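Local atomic coordinates of NDP-rhamnosyltransferase (Saccharopolyspora spinosa, PDB entry 3TSA), a protein that belongs to the GT-B glycosyltransferases, enzymes built from two Rossmann-like domains, each formed round a parallel beta sheet with helices packed against it. Residues Gly77-Glu82 / Gln86-Thr91; Cys123-Arg128 / Gly150-Arg155; Pro201-Gly206 / Ala299-Arg304; Pro209-Ala214 / Asn271-Glu276; Leu310-Tyr315 / Glu344-Ser349. All coordinates share one frame; numbering follows the deposited sequence.

Contact 1. Residues Gly77-Glu82 / Gln86-Thr91; sequences GQRDTE and QLWEQT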
# COMPACT_ATOMS: atom_id res chain seq x y z
N GLY A 77 19.96 26.21 -6.63
CA GLY A 77 21.01 25.80 -5.72
C GLY A 77 21.95 26.93 -5.32
O GLY A 77 23.08 26.72 -4.83
N GLN A 78 21.47 28.16 -5.47
CA GLN A 78 22.28 29.36 -5.18
C GLN A 78 21.47 30.31 -4.28
O GLN A 78 21.10 31.40 -4.73
CB GLN A 78 22.73 30.05 -6.49
CG GLN A 78 23.58 29.04 -7.37
CD GLN A 78 23.83 29.54 -8.76
OE1 GLN A 78 23.11 30.40 -9.25
NE2 GLN A 78 24.81 28.92 -9.44
N ARG A 79 21.17 29.86 -3.04
CA ARG A 79 20.24 30.60 -2.14
C ARG A 79 20.87 31.90 -1.64
O ARG A 79 20.13 32.82 -1.28
CB ARG A 79 19.71 29.73 -1.03
CG ARG A 79 18.56 28.88 -1.55
CD ARG A 79 18.02 27.92 -0.47
NE ARG A 79 19.01 26.95 -0.01
CZ ARG A 79 19.28 26.70 1.28
NH1 ARG A 79 18.64 27.36 2.29
NH2 ARG A 79 20.24 25.80 1.57
N ASP A 80 22.22 31.96 -1.68
CA ASP A 80 22.97 33.23 -1.33
C ASP A 80 23.04 34.22 -2.50
O ASP A 80 23.79 35.22 -2.45
CB ASP A 80 24.41 32.92 -0.99
CG ASP A 80 24.56 31.91 0.13
OD1 ASP A 80 23.77 31.94 1.12
OD2 ASP A 80 25.55 31.11 0.05
N THR A 81 22.27 34.02 -3.54
CA THR A 81 22.19 35.00 -4.59
C THR A 81 20.80 35.59 -4.65
O THR A 81 19.85 35.00 -4.10
CB THR A 81 22.55 34.45 -5.99
OG1 THR A 81 21.50 33.59 -6.48
CG2 THR A 81 23.94 33.79 -6.00
N GLU A 82 20.67 36.72 -5.35
CA GLU A 82 19.36 37.35 -5.53
C GLU A 82 18.39 36.52 -6.35
O GLU A 82 17.17 36.47 -6.03
CB GLU A 82 19.55 38.73 -6.16
CG GLU A 82 18.35 39.18 -7.01
CD GLU A 82 17.24 39.78 -6.16
OE1 GLU A 82 17.53 40.29 -5.03
OE2 GLU A 82 16.07 39.77 -6.63
N GLN A 86 14.86 34.87 -4.94
CA GLN A 86 13.54 35.12 -5.58
C GLN A 86 12.80 33.84 -5.94
O GLN A 86 11.58 33.75 -5.81
CB GLN A 86 13.72 35.85 -6.91
CG GLN A 86 13.84 37.37 -6.81
CD GLN A 86 13.77 38.01 -8.23
OE1 GLN A 86 13.44 39.18 -8.40
NE2 GLN A 86 14.07 37.20 -9.24
N LEU A 87 13.53 32.83 -6.44
CA LEU A 87 12.87 31.58 -6.79
C LEU A 87 12.26 30.97 -5.57
O LEU A 87 11.11 30.53 -5.66
CB LEU A 87 13.82 30.55 -7.38
CG LEU A 87 14.28 30.70 -8.84
CD1 LEU A 87 15.39 29.63 -9.01
CD2 LEU A 87 13.19 30.51 -9.89
N TRP A 88 13.04 30.87 -4.48
CA TRP A 88 12.53 30.21 -3.27
C TRP A 88 11.46 31.09 -2.61
O TRP A 88 10.47 30.56 -2.13
CB TRP A 88 13.66 29.87 -2.31
CG TRP A 88 14.46 28.71 -2.83
CD1 TRP A 88 15.65 28.74 -3.51
CD2 TRP A 88 14.08 27.34 -2.70
NE1 TRP A 88 16.03 27.43 -3.82
CE2 TRP A 88 15.09 26.56 -3.33
CE3 TRP A 88 12.98 26.70 -2.12
CZ2 TRP A 88 15.00 25.15 -3.40
CZ3 TRP A 88 12.90 25.35 -2.14
CH2 TRP A 88 13.91 24.56 -2.73
N GLU A 89 11.60 32.41 -2.68
CA GLU A 89 10.52 33.30 -2.13
C GLU A 89 9.21 33.17 -2.93
O GLU A 89 8.09 33.15 -2.33
CB GLU A 89 11.02 34.77 -2.00
CG GLU A 89 12.12 34.91 -0.91
CD GLU A 89 12.74 36.30 -0.86
OE1 GLU A 89 12.77 37.00 -1.91
OE2 GLU A 89 13.19 36.68 0.22
N GLN A 90 9.31 33.03 -4.26
CA GLN A 90 8.10 32.89 -5.11
C GLN A 90 7.41 31.54 -4.83
O GLN A 90 6.16 31.43 -4.75
CB GLN A 90 8.45 33.14 -6.59
CG GLN A 90 7.67 32.38 -7.72
CD GLN A 90 8.63 31.92 -8.94
OE1 GLN A 90 9.60 32.64 -9.34
NE2 GLN A 90 8.37 30.73 -9.50
N THR A 91 8.22 30.48 -4.64
CA THR A 91 7.67 29.21 -4.22
C THR A 91 6.85 29.34 -2.96
O THR A 91 5.69 28.86 -2.92
CB THR A 91 8.79 28.13 -4.00
OG1 THR A 91 9.48 28.02 -5.24
CG2 THR A 91 8.14 26.79 -3.70
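Gln-86 N donates to Glu-82 O over 3.0 Å (N-H...O 161°), the i to i+4 bond of the first turn of helix 82-113, and just before it a type I beta turn from Gln-78 to Thr-81 brings Arg-79 to the level of Trp-88. Arg-79 lays the aliphatic part of its side chain on the indole: CG is 3.5 Å from Trp-88 CD1, and CD stands 4.0 Å from the centroid of the Trp-88 five-membered ring, 18° off its normal, a CH-pi contact over the face. The guanidinium does not stack. The bend at chi3 turns it steeply away from the ring plane, and its NH1 forms a salt bridge with Asp-190. Trp-88 NE1 is bonded to the carbonyl of Phe-76, which fixes the rotation of the ring. Between the two runs sits Thr-81, the N-cap: its OG1 gives a 2.8 Å hydrogen bond to Gln-78 O, in the carbonyl plane, and takes one from Gly-84 N. Gln-78 O thus collects two donors, Thr-81 N and OG1. On the exposed side Glu-82 folds at chi2 over Gln-86, leaving Glu-82 OE2 only 3.2 Å from Gln-86 OE1, a meeting of two acceptors and no bond, with Gln-86 CG at a similar distance from the same oxygen. The chemistry therefore divides in two: methylene-on-indole packing with its polar ends tied off elsewhere, and a surface carboxylate in the first turn, where the helix dipole would be expected to favour its negative charge.

Contact 2. Residues Cys123-Arg128 / Gly150-Arg155; sequences CALIGR and GPFSDR
Phe-152 carries this contact, driving the tip of its ring between Cys-123 and Leu-125. It sits in the first turn of helix 151-166, and with CG anti to the backbone N (chi1 177°) the ring reaches straight out to the start of helix 125-133. CZ is the meeting point. Cys-123 comes at it with backbone and side chain together: Cys-123 O lies at the ring edge, near its plane, 3.9 Å from Phe-152 CZ, while Cys-123 CB is 4.2 Å from the same carbon. The sulfur sits obliquely above the ring, SG 4.6 Å from the centroid of Phe-152 and 27° off the normal, a sulfur-aromatic contact. Leu-125 and Phe-152 reach for each other from opposite directions, and the leucine closes on the tip with both branches, CD1 being 4.1 Å from Phe-152 CZ and CD2 4.1 Å from Phe-152 CE1. Beyond the phenyl, Leu-125 goes on to touch Ala-156 and Leu-160, so one leucine follows successive turns of helix 151-166. The bend that presents Cys-123 O is an inverse gamma turn centred on Ala-124, and Cys-123 N is bonded to Asp-121 OD1. Phe-152 also meets Ala-92 of helix 82-113, making its ring a junction of three helices. All three residues of the contact are buried, and what joins them is dispersion and shape, supplemented by the sulfur and probably by mild electrostatic attraction between the carbonyl oxygen and the electropositive rim of the ring. Two consecutive strand-to-helix units of the N-terminal Rossmann-like domain are thereby packed together without any polar bond between these segments.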
# COMPACT_ATOMS: atom_id res chain seq x y z
N CYS A 123 7.24 21.49 2.83
CA CYS A 123 6.74 22.64 2.05
C CYS A 123 5.23 22.85 2.05
O CYS A 123 4.77 23.91 1.59
CB CYS A 123 7.13 22.46 0.64
SG CYS A 123 8.96 22.64 0.42
N ALA A 124 4.44 21.92 2.60
CA ALA A 124 3.00 22.09 2.56
C ALA A 124 2.55 22.98 3.73
O ALA A 124 2.09 22.51 4.77
CB ALA A 124 2.30 20.72 2.56
N LEU A 125 2.74 24.30 3.56
CA LEU A 125 2.47 25.24 4.59
C LEU A 125 1.07 25.19 5.14
O LEU A 125 0.91 25.50 6.31
CB LEU A 125 2.78 26.67 4.11
CG LEU A 125 4.24 26.89 3.64
CD1 LEU A 125 4.36 28.29 3.01
CD2 LEU A 125 5.09 26.68 4.86
N ILE A 126 0.09 24.83 4.31
CA ILE A 126 -1.27 24.64 4.86
C ILE A 126 -1.29 23.75 6.09
O ILE A 126 -2.05 24.00 7.05
CB ILE A 126 -2.23 24.09 3.78
CG1 ILE A 126 -3.65 23.87 4.39
CG2 ILE A 126 -1.74 22.76 3.25
CD1 ILE A 126 -4.28 25.10 4.94
N GLY A 127 -0.52 22.64 6.09
CA GLY A 127 -0.54 21.78 7.29
C GLY A 127 -0.10 22.43 8.60
O GLY A 127 -0.62 22.17 9.68
N ARG A 128 0.87 23.32 8.49
CA ARG A 128 1.32 24.09 9.62
C ARG A 128 0.24 25.13 10.10
O ARG A 128 0.04 25.28 11.32
CB ARG A 128 2.63 24.79 9.32
CG ARG A 128 3.76 23.78 9.10
CD ARG A 128 5.06 24.47 8.72
NE ARG A 128 5.55 25.17 9.91
CZ ARG A 128 6.63 25.96 9.92
NH1 ARG A 128 7.34 26.13 8.80
NH2 ARG A 128 7.01 26.56 11.07
N GLY A 150 16.41 29.08 3.56
CA GLY A 150 16.53 30.67 3.86
C GLY A 150 15.32 31.55 3.51
O GLY A 150 14.35 31.83 4.28
N PRO A 151 15.35 31.94 2.28
CA PRO A 151 14.32 32.64 1.54
C PRO A 151 12.93 32.01 1.65
O PRO A 151 11.97 32.73 1.93
CB PRO A 151 14.83 32.66 0.11
CG PRO A 151 16.09 31.85 0.13
CD PRO A 151 16.58 31.73 1.51
N PHE A 152 12.82 30.69 1.52
CA PHE A 152 11.49 30.05 1.57
C PHE A 152 10.88 30.19 2.98
O PHE A 152 9.72 30.64 3.13
CB PHE A 152 11.54 28.56 1.11
CG PHE A 152 10.21 27.84 1.22
CD1 PHE A 152 9.77 27.36 2.47
CD2 PHE A 152 9.39 27.64 0.09
CE1 PHE A 152 8.55 26.70 2.62
CE2 PHE A 152 8.14 26.98 0.24
CZ PHE A 152 7.74 26.51 1.49
N SER A 153 11.61 29.82 4.00
CA SER A 153 11.02 29.80 5.31
C SER A 153 10.74 31.25 5.78
O SER A 153 9.69 31.51 6.43
CB SER A 153 11.99 29.10 6.23
OG SER A 153 11.58 29.34 7.55
N ASP A 154 11.61 32.18 5.38
CA ASP A 154 11.39 33.59 5.76
C ASP A 154 10.14 34.16 5.11
O ASP A 154 9.42 34.95 5.76
CB ASP A 154 12.59 34.43 5.33
CG ASP A 154 13.75 34.35 6.33
OD1 ASP A 154 13.62 33.72 7.43
OD2 ASP A 154 14.82 34.88 6.00
N ARG A 155 9.92 33.86 3.83
CA ARG A 155 8.71 34.31 3.12
C ARG A 155 7.47 33.65 3.67
O ARG A 155 6.42 34.28 3.82
CB ARG A 155 8.90 34.07 1.61
CG ARG A 155 7.77 34.58 0.69
CD ARG A 155 7.66 36.15 0.79
NE ARG A 155 6.58 36.52 -0.09
CZ ARG A 155 6.01 37.73 -0.16
NH1 ARG A 155 6.39 38.72 0.65
NH2 ARG A 155 5.05 37.90 -1.06

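Contact 3. Residues Pro201-Gly206 / Ala299-Arg304; sequences PYNGSG and AFTATR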
# COMPACT_ATOMS: atom_id res chain seq x y z
N PRO A 201 12.82 2.02 -0.07
CA PRO A 201 12.49 2.34 -1.45
C PRO A 201 11.02 2.02 -1.71
O PRO A 201 10.51 0.94 -1.35
CB PRO A 201 13.46 1.46 -2.27
CG PRO A 201 14.66 1.36 -1.38
CD PRO A 201 14.03 1.18 0.04
N TYR A 202 10.30 3.00 -2.19
CA TYR A 202 8.98 2.79 -2.72
C TYR A 202 8.96 3.56 -3.96
O TYR A 202 9.03 4.79 -3.94
CB TYR A 202 7.86 3.34 -1.80
CG TYR A 202 6.52 3.20 -2.46
CD1 TYR A 202 5.99 1.92 -2.75
CD2 TYR A 202 5.80 4.34 -2.88
CE1 TYR A 202 4.74 1.82 -3.42
CE2 TYR A 202 4.53 4.27 -3.57
CZ TYR A 202 4.01 2.94 -3.79
OH TYR A 202 2.81 2.79 -4.50
N ASN A 203 8.84 2.81 -5.06
CA ASN A 203 8.80 3.41 -6.38
C ASN A 203 7.54 3.00 -7.15
O ASN A 203 7.58 2.86 -8.39
CB ASN A 203 10.01 2.93 -7.18
CG ASN A 203 11.27 2.75 -6.35
OD1 ASN A 203 11.81 1.63 -6.27
ND2 ASN A 203 11.79 3.84 -5.81
N GLY A 204 6.44 2.76 -6.44
CA GLY A 204 5.17 2.43 -7.09
C GLY A 204 5.03 0.92 -7.14
O GLY A 204 5.92 0.17 -6.72
N SER A 205 3.91 0.48 -7.71
CA SER A 205 3.68 -0.94 -7.92
C SER A 205 4.11 -1.41 -9.31
O SER A 205 4.40 -0.59 -10.18
CB SER A 205 2.23 -1.21 -7.71
OG SER A 205 1.50 -0.63 -8.80
N GLY A 206 4.17 -2.72 -9.54
CA GLY A 206 4.60 -3.21 -10.83
C GLY A 206 5.14 -4.62 -10.70
O GLY A 206 5.15 -5.20 -9.58
N ALA A 299 17.01 8.70 -6.53
CA ALA A 299 18.39 8.85 -5.98
C ALA A 299 18.57 8.12 -4.65
O ALA A 299 19.62 7.49 -4.43
CB ALA A 299 18.75 10.33 -5.84
N PHE A 300 17.58 8.21 -3.76
CA PHE A 300 17.72 7.54 -2.49
C PHE A 300 17.62 6.02 -2.67
O PHE A 300 18.23 5.27 -1.91
CB PHE A 300 16.68 8.06 -1.47
CG PHE A 300 17.01 9.41 -0.89
CD1 PHE A 300 18.03 10.24 -1.37
CD2 PHE A 300 16.24 9.86 0.15
CE1 PHE A 300 18.29 11.54 -0.75
CE2 PHE A 300 16.52 11.07 0.79
CZ PHE A 300 17.52 11.93 0.29
N THR A 301 16.87 5.56 -3.69
CA THR A 301 16.80 4.12 -3.93
C THR A 301 18.17 3.67 -4.40
O THR A 301 18.69 2.65 -3.92
CB THR A 301 15.73 3.76 -4.96
OG1 THR A 301 14.45 4.04 -4.41
CG2 THR A 301 15.79 2.32 -5.38
N ALA A 302 18.76 4.42 -5.37
CA ALA A 302 20.10 4.11 -5.82
C ALA A 302 21.08 4.11 -4.60
O ALA A 302 21.86 3.16 -4.44
CB ALA A 302 20.57 5.05 -6.94
N THR A 303 21.00 5.16 -3.78
CA THR A 303 22.02 5.37 -2.70
C THR A 303 21.85 4.22 -1.68
O THR A 303 22.85 3.56 -1.30
CB THR A 303 21.81 6.73 -2.08
OG1 THR A 303 22.18 7.66 -3.08
CG2 THR A 303 22.79 6.93 -0.90
N ARG A 304 20.60 3.91 -1.35
CA ARG A 304 20.29 2.76 -0.44
C ARG A 304 20.93 1.44 -0.89
O ARG A 304 21.43 0.64 -0.06
CB ARG A 304 18.75 2.64 -0.23
CG ARG A 304 18.33 1.43 0.57
CD ARG A 304 18.91 1.35 2.00
NE ARG A 304 18.50 0.09 2.63
CZ ARG A 304 19.16 -1.06 2.52
NH1 ARG A 304 20.30 -1.14 1.81
NH2 ARG A 304 18.67 -2.15 3.13
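Pro-201 and Asn-203 meet Thr-301 and Arg-304 in a mixed polar and apolar contact, where the loop leaving the sheet of the N-terminal domain docks on helix 296-304 of the C-terminal one. It centres on one nearly straight hydrogen bond: Asn-203 ND2 donates to Thr-301 OG1 over 3.0 Å at 169°, with the oxygen 6° out of the amide plane. The other end of that amide is held too, OD1 accepting from Asn-281 N. Thr-301 keeps OG1 beside its backbone N (chi1 -68°), where the hydroxyl is also bonded to Gly-297 O a turn back in the helix and to Tyr-199 OH, so several partners grip a buried oxygen. Pro-201 slants across Thr-301, its CB 3.5 Å from Thr-301 OG1 and 4.0 Å from Thr-301 CG2. Farther along, Pro-201 CG touches Arg-304 CG at 4.2 Å, the proline ring and the arginine chain crossing at about a right angle. Beyond the contact, helix 358-371 packs on Thr-303 and Arg-304, helix 318-327 lies against Ala-299 and Phe-300, and Gly-206 pairs in parallel with a strand of the second subunit, carrying the sheet across the dimer interface.

Contact 4. Residues Pro209-Ala214 / Asn271-Glu276; sequences PAWGAA and NARIAE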
# COMPACT_ATOMS: atom_id res chain seq x y z
N PRO A 209 10.76 -7.90 -13.49
CA PRO A 209 10.97 -8.33 -14.88
C PRO A 209 11.98 -9.50 -14.93
O PRO A 209 12.91 -9.55 -14.14
CB PRO A 209 11.52 -7.06 -15.55
CG PRO A 209 12.36 -6.39 -14.45
CD PRO A 209 11.55 -6.70 -13.14
N ALA A 210 11.83 -10.44 -15.86
CA ALA A 210 12.81 -11.54 -15.87
C ALA A 210 14.27 -11.04 -16.06
O ALA A 210 15.23 -11.61 -15.50
CB ALA A 210 12.45 -12.59 -16.94
N TRP A 211 14.44 -10.00 -16.88
CA TRP A 211 15.76 -9.44 -17.09
C TRP A 211 16.35 -8.76 -15.86
O TRP A 211 17.53 -8.34 -15.89
CB TRP A 211 15.73 -8.48 -18.28
CG TRP A 211 14.76 -7.37 -18.16
CD1 TRP A 211 13.53 -7.29 -18.72
CD2 TRP A 211 14.95 -6.14 -17.45
NE1 TRP A 211 12.93 -6.09 -18.43
CE2 TRP A 211 13.79 -5.35 -17.66
CE3 TRP A 211 16.00 -5.61 -16.71
CZ2 TRP A 211 13.62 -4.08 -17.10
CZ3 TRP A 211 15.82 -4.35 -16.13
CH2 TRP A 211 14.63 -3.63 -16.31
N GLY A 212 15.56 -8.67 -14.78
CA GLY A 212 15.94 -7.94 -13.56
C GLY A 212 16.58 -8.79 -12.51
O GLY A 212 16.91 -8.27 -11.42
N ALA A 213 16.72 -10.09 -12.79
CA ALA A 213 17.22 -11.02 -11.76
C ALA A 213 18.74 -10.96 -11.63
O ALA A 213 19.30 -11.11 -10.54
CB ALA A 213 16.75 -12.50 -12.07
N ALA A 214 19.41 -10.74 -12.77
CA ALA A 214 20.85 -10.86 -12.80
C ALA A 214 21.39 -9.85 -13.82
O ALA A 214 20.71 -9.50 -14.78
CB ALA A 214 21.23 -12.27 -13.24
N ASN A 271 21.25 -1.47 -27.96
CA ASN A 271 21.77 -1.58 -26.54
C ASN A 271 20.95 -0.73 -25.53
O ASN A 271 21.48 -0.33 -24.49
CB ASN A 271 23.26 -1.25 -26.41
CG ASN A 271 23.64 0.16 -26.85
OD1 ASN A 271 22.97 0.76 -27.71
ND2 ASN A 271 24.70 0.74 -26.22
N ALA A 272 19.69 -0.48 -25.86
CA ALA A 272 18.74 0.16 -24.98
C ALA A 272 17.51 -0.69 -24.74
O ALA A 272 17.05 -1.37 -25.65
CB ALA A 272 18.35 1.57 -25.52
N ARG A 273 16.95 -0.65 -23.53
CA ARG A 273 15.68 -1.27 -23.27
C ARG A 273 14.77 -0.25 -22.60
O ARG A 273 15.25 0.46 -21.73
CB ARG A 273 15.88 -2.38 -22.30
CG ARG A 273 14.54 -2.93 -21.73
CD ARG A 273 14.78 -3.94 -20.63
NE ARG A 273 15.36 -5.12 -21.23
CZ ARG A 273 14.65 -6.10 -21.80
NH1 ARG A 273 13.32 -6.05 -21.84
NH2 ARG A 273 15.29 -7.14 -22.34
N ILE A 274 13.52 -0.14 -23.04
CA ILE A 274 12.51 0.69 -22.40
C ILE A 274 11.83 -0.14 -21.34
O ILE A 274 11.20 -1.16 -21.66
CB ILE A 274 11.48 1.32 -23.40
CG1 ILE A 274 12.18 2.13 -24.56
CG2 ILE A 274 10.48 2.18 -22.60
CD1 ILE A 274 11.25 2.66 -25.75
N ALA A 275 11.99 0.22 -20.06
CA ALA A 275 11.37 -0.56 -18.95
C ALA A 275 9.88 -0.26 -18.89
O ALA A 275 9.46 0.91 -18.98
CB ALA A 275 12.05 -0.29 -17.58
N GLU A 276 9.09 -1.30 -18.75
CA GLU A 276 7.63 -1.18 -18.84
C GLU A 276 6.98 -0.82 -17.51
O GLU A 276 6.36 -1.68 -16.89
CB GLU A 276 7.04 -2.50 -19.38
CG GLU A 276 7.05 -2.61 -20.89
CD GLU A 276 6.07 -1.63 -21.53
OE1 GLU A 276 6.56 -0.74 -22.28
OE2 GLU A 276 4.85 -1.70 -21.24
O HOH W 1 10.31 -4.00 -19.01
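Trp-211 lies sandwiched, with Arg-273 over one face of its indole and CG of Pro-209 over the opposite one. The guanidinium of Arg-273 rests flat on the five-membered ring, centres 3.8 Å apart and planes inclined by 22°, so stacking and cation-pi attraction coincide. NH1 of Arg-273 sits 3.4 Å from Trp-211 CD1, and CD of the same arginine adds a CH-pi contact, 3.4 Å from Trp-211 CE2. The Arg-273 chain runs extended as far as CD, which puts CD over the indole, and the bend at chi3 (-68°) then turns the guanidinium flat onto the five-membered ring. On the far face, Pro-209 CG stands 3.6 Å above the Trp-211 plane, toward its rim. The edge has two neighbours: Ala-275 CB, 4.1 Å from Trp-211 CZ2, and in plane a water that accepts a weak, long bond from Trp-211 NE1 and a firm 3.0 Å bond from Glu-276 N. Phe-283 also meets the indole, at an inclined angle. The tryptophan thus ties the short 3-10 turn 210-212 to strand 272-274, the outermost strand of the C-terminal sheet within this chain. Chemically, the positive charge of the guanidinium faces the pi electrons of the indole; Trp-211 NE1 and Arg-273 NH1, both donors, lie close without bonding, and the exposed arginine packs by its flat face while its N-H groups, lying in the guanidinium plane, point away from the stacking direction.

Contact 5. Residues Leu310-Tyr315 / Glu344-Ser349; sequences LVLPQY and EQFTDS
Leu-310 and Leu-312, two side chains from the same side of strand 309-311 and its extension, close on the ring of Phe-346 from helix 343-354. This is the tight part. Leu-310 CD1 comes to 3.5 Å from Phe-346 CE1, while farther round the ring Leu-312 CD2 is 3.7 Å from Phe-346 CE2 and Leu-312 CD1 is 3.8 Å from Phe-346 CZ. The Leu-310 side chain crosses that of Phe-346 at a slant, Leu-312 at about a right angle. Phe-346 leaves its helix with CG anti to the backbone N (chi1 -163°), which carries the ring end in toward the strand; behind it lie Arg-240, Ala-241 and Ala-244 of helix 236-246. Packing is looser at Ser-349, where CB stands 4.0 Å from Leu-310 CD1. Its hydroxyl turns back into the helix, OG donating to Gln-345 O at 2.9 Å from one face of that carbonyl while Ser-349 N reaches the same oxygen from the other. Glu-344 and Asp-348 occupy the solvent side of the helix. The contact is accordingly apolar throughout: methyl groups on phenyl carbons hold the helix to the sheet of the C-terminal domain, and the buried hydroxyl of Ser-349 is satisfied within its own helix.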
# COMPACT_ATOMS: atom_id res chain seq x y z
N LEU A 310 25.04 9.48 -11.75
CA LEU A 310 25.44 10.66 -12.55
C LEU A 310 24.17 11.55 -12.55
O LEU A 310 23.15 11.13 -13.05
CB LEU A 310 25.69 10.17 -13.94
CG LEU A 310 26.70 10.95 -14.80
CD1 LEU A 310 26.87 10.50 -16.25
CD2 LEU A 310 26.79 12.38 -14.59
N VAL A 311 24.29 12.78 -12.02
CA VAL A 311 23.11 13.55 -11.64
C VAL A 311 23.05 14.78 -12.54
O VAL A 311 24.05 15.46 -12.72
CB VAL A 311 23.15 14.00 -10.18
CG1 VAL A 311 21.75 14.54 -9.79
CG2 VAL A 311 23.46 12.78 -9.22
N LEU A 312 21.91 14.96 -13.18
CA LEU A 312 21.70 16.19 -14.00
C LEU A 312 20.64 17.01 -13.33
O LEU A 312 19.47 17.03 -13.71
CB LEU A 312 21.26 15.75 -15.40
CG LEU A 312 22.15 14.92 -16.36
CD1 LEU A 312 22.51 13.60 -15.86
CD2 LEU A 312 21.26 14.69 -17.59
N PRO A 313 21.03 17.80 -12.31
CA PRO A 313 19.99 18.51 -11.57
C PRO A 313 19.27 19.59 -12.41
O PRO A 313 19.89 20.15 -13.35
CB PRO A 313 20.81 19.22 -10.46
CG PRO A 313 22.24 19.41 -11.08
CD PRO A 313 22.39 18.09 -11.83
N GLN A 314 18.03 19.81 -12.08
CA GLN A 314 17.14 20.72 -12.84
C GLN A 314 16.54 21.82 -11.98
O GLN A 314 16.48 23.00 -12.39
CB GLN A 314 16.03 19.91 -13.54
CG GLN A 314 16.53 18.76 -14.40
CD GLN A 314 17.42 19.23 -15.58
OE1 GLN A 314 18.41 18.57 -15.89
NE2 GLN A 314 17.06 20.36 -16.19
N TYR A 315 16.05 21.46 -10.79
CA TYR A 315 15.29 22.42 -10.05
C TYR A 315 15.24 22.04 -8.56
O TYR A 315 15.73 20.97 -8.16
CB TYR A 315 13.87 22.59 -10.64
CG TYR A 315 12.98 21.35 -10.73
CD1 TYR A 315 13.02 20.24 -9.81
CD2 TYR A 315 12.00 21.32 -11.73
CE1 TYR A 315 12.13 19.17 -9.96
CE2 TYR A 315 11.12 20.31 -11.84
CZ TYR A 315 11.19 19.24 -10.98
OH TYR A 315 10.26 18.24 -11.14
N GLU A 344 30.61 15.08 -24.99
CA GLU A 344 31.88 14.45 -24.62
C GLU A 344 32.13 14.29 -23.11
O GLU A 344 32.61 13.22 -22.61
CB GLU A 344 33.03 15.25 -25.29
CG GLU A 344 34.46 14.73 -24.96
CD GLU A 344 35.59 15.60 -25.60
OE1 GLU A 344 35.98 16.65 -25.02
OE2 GLU A 344 36.07 15.20 -26.68
N GLN A 345 31.86 15.35 -22.38
CA GLN A 345 32.04 15.38 -20.93
C GLN A 345 31.08 14.35 -20.27
O GLN A 345 31.47 13.64 -19.33
CB GLN A 345 31.79 16.81 -20.40
CG GLN A 345 31.70 16.86 -18.84
CD GLN A 345 31.47 18.32 -18.31
OE1 GLN A 345 31.60 19.33 -19.05
NE2 GLN A 345 31.13 18.42 -17.04
N PHE A 346 29.85 14.30 -20.79
CA PHE A 346 28.80 13.38 -20.26
C PHE A 346 29.25 11.92 -20.45
O PHE A 346 29.28 11.12 -19.48
CB PHE A 346 27.51 13.72 -20.98
CG PHE A 346 26.22 13.21 -20.34
CD1 PHE A 346 26.22 12.09 -19.50
CD2 PHE A 346 25.02 13.90 -20.57
CE1 PHE A 346 25.03 11.67 -18.93
CE2 PHE A 346 23.81 13.48 -20.02
CZ PHE A 346 23.82 12.33 -19.16
N THR A 347 29.68 11.60 -21.68
CA THR A 347 30.21 10.27 -21.99
C THR A 347 31.41 9.94 -21.12
O THR A 347 31.48 8.82 -20.56
CB THR A 347 30.60 10.26 -23.52
OG1 THR A 347 29.35 10.41 -24.22
CG2 THR A 347 31.11 8.93 -23.86
N ASP A 348 32.33 10.90 -20.98
CA ASP A 348 33.55 10.67 -20.23
C ASP A 348 33.18 10.41 -18.74
O ASP A 348 33.82 9.56 -18.06
CB ASP A 348 34.54 11.87 -20.36
CG ASP A 348 35.28 11.88 -21.68
OD1 ASP A 348 35.17 10.96 -22.44
OD2 ASP A 348 35.95 12.89 -21.96
N SER A 349 32.11 11.04 -18.28
CA SER A 349 31.69 10.90 -16.87
C SER A 349 31.18 9.48 -16.63
O SER A 349 31.42 8.87 -15.58
CB SER A 349 30.59 11.88 -16.52
OG SER A 349 31.09 13.19 -16.48

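Overall arrangement
Contacts 1 and 2 belong to the N-terminal domain, their centres 13 Å apart, and they touch: Trp-88 and Glu-89 of helix 82-113 meet Phe-152 and Pro-151 of helix 151-166. Contact 3 comes next, joining the loop after the N-terminal sheet to helix 296-304; contact 4 is nested inside the loop that contact 3 closes, its centre 16 Å away. Contact 5 is last in the chain, on strand 309-311, which directly follows helix 296-304. Contacts 4 and 5 reach the same C-terminal sheet, centres 23 Å apart. Contacts 2 and 4 lie 41 Å apart, on opposite sides of the chain's centre, so the set spans both halves of the GT-B fold, with contact 3 bridging them.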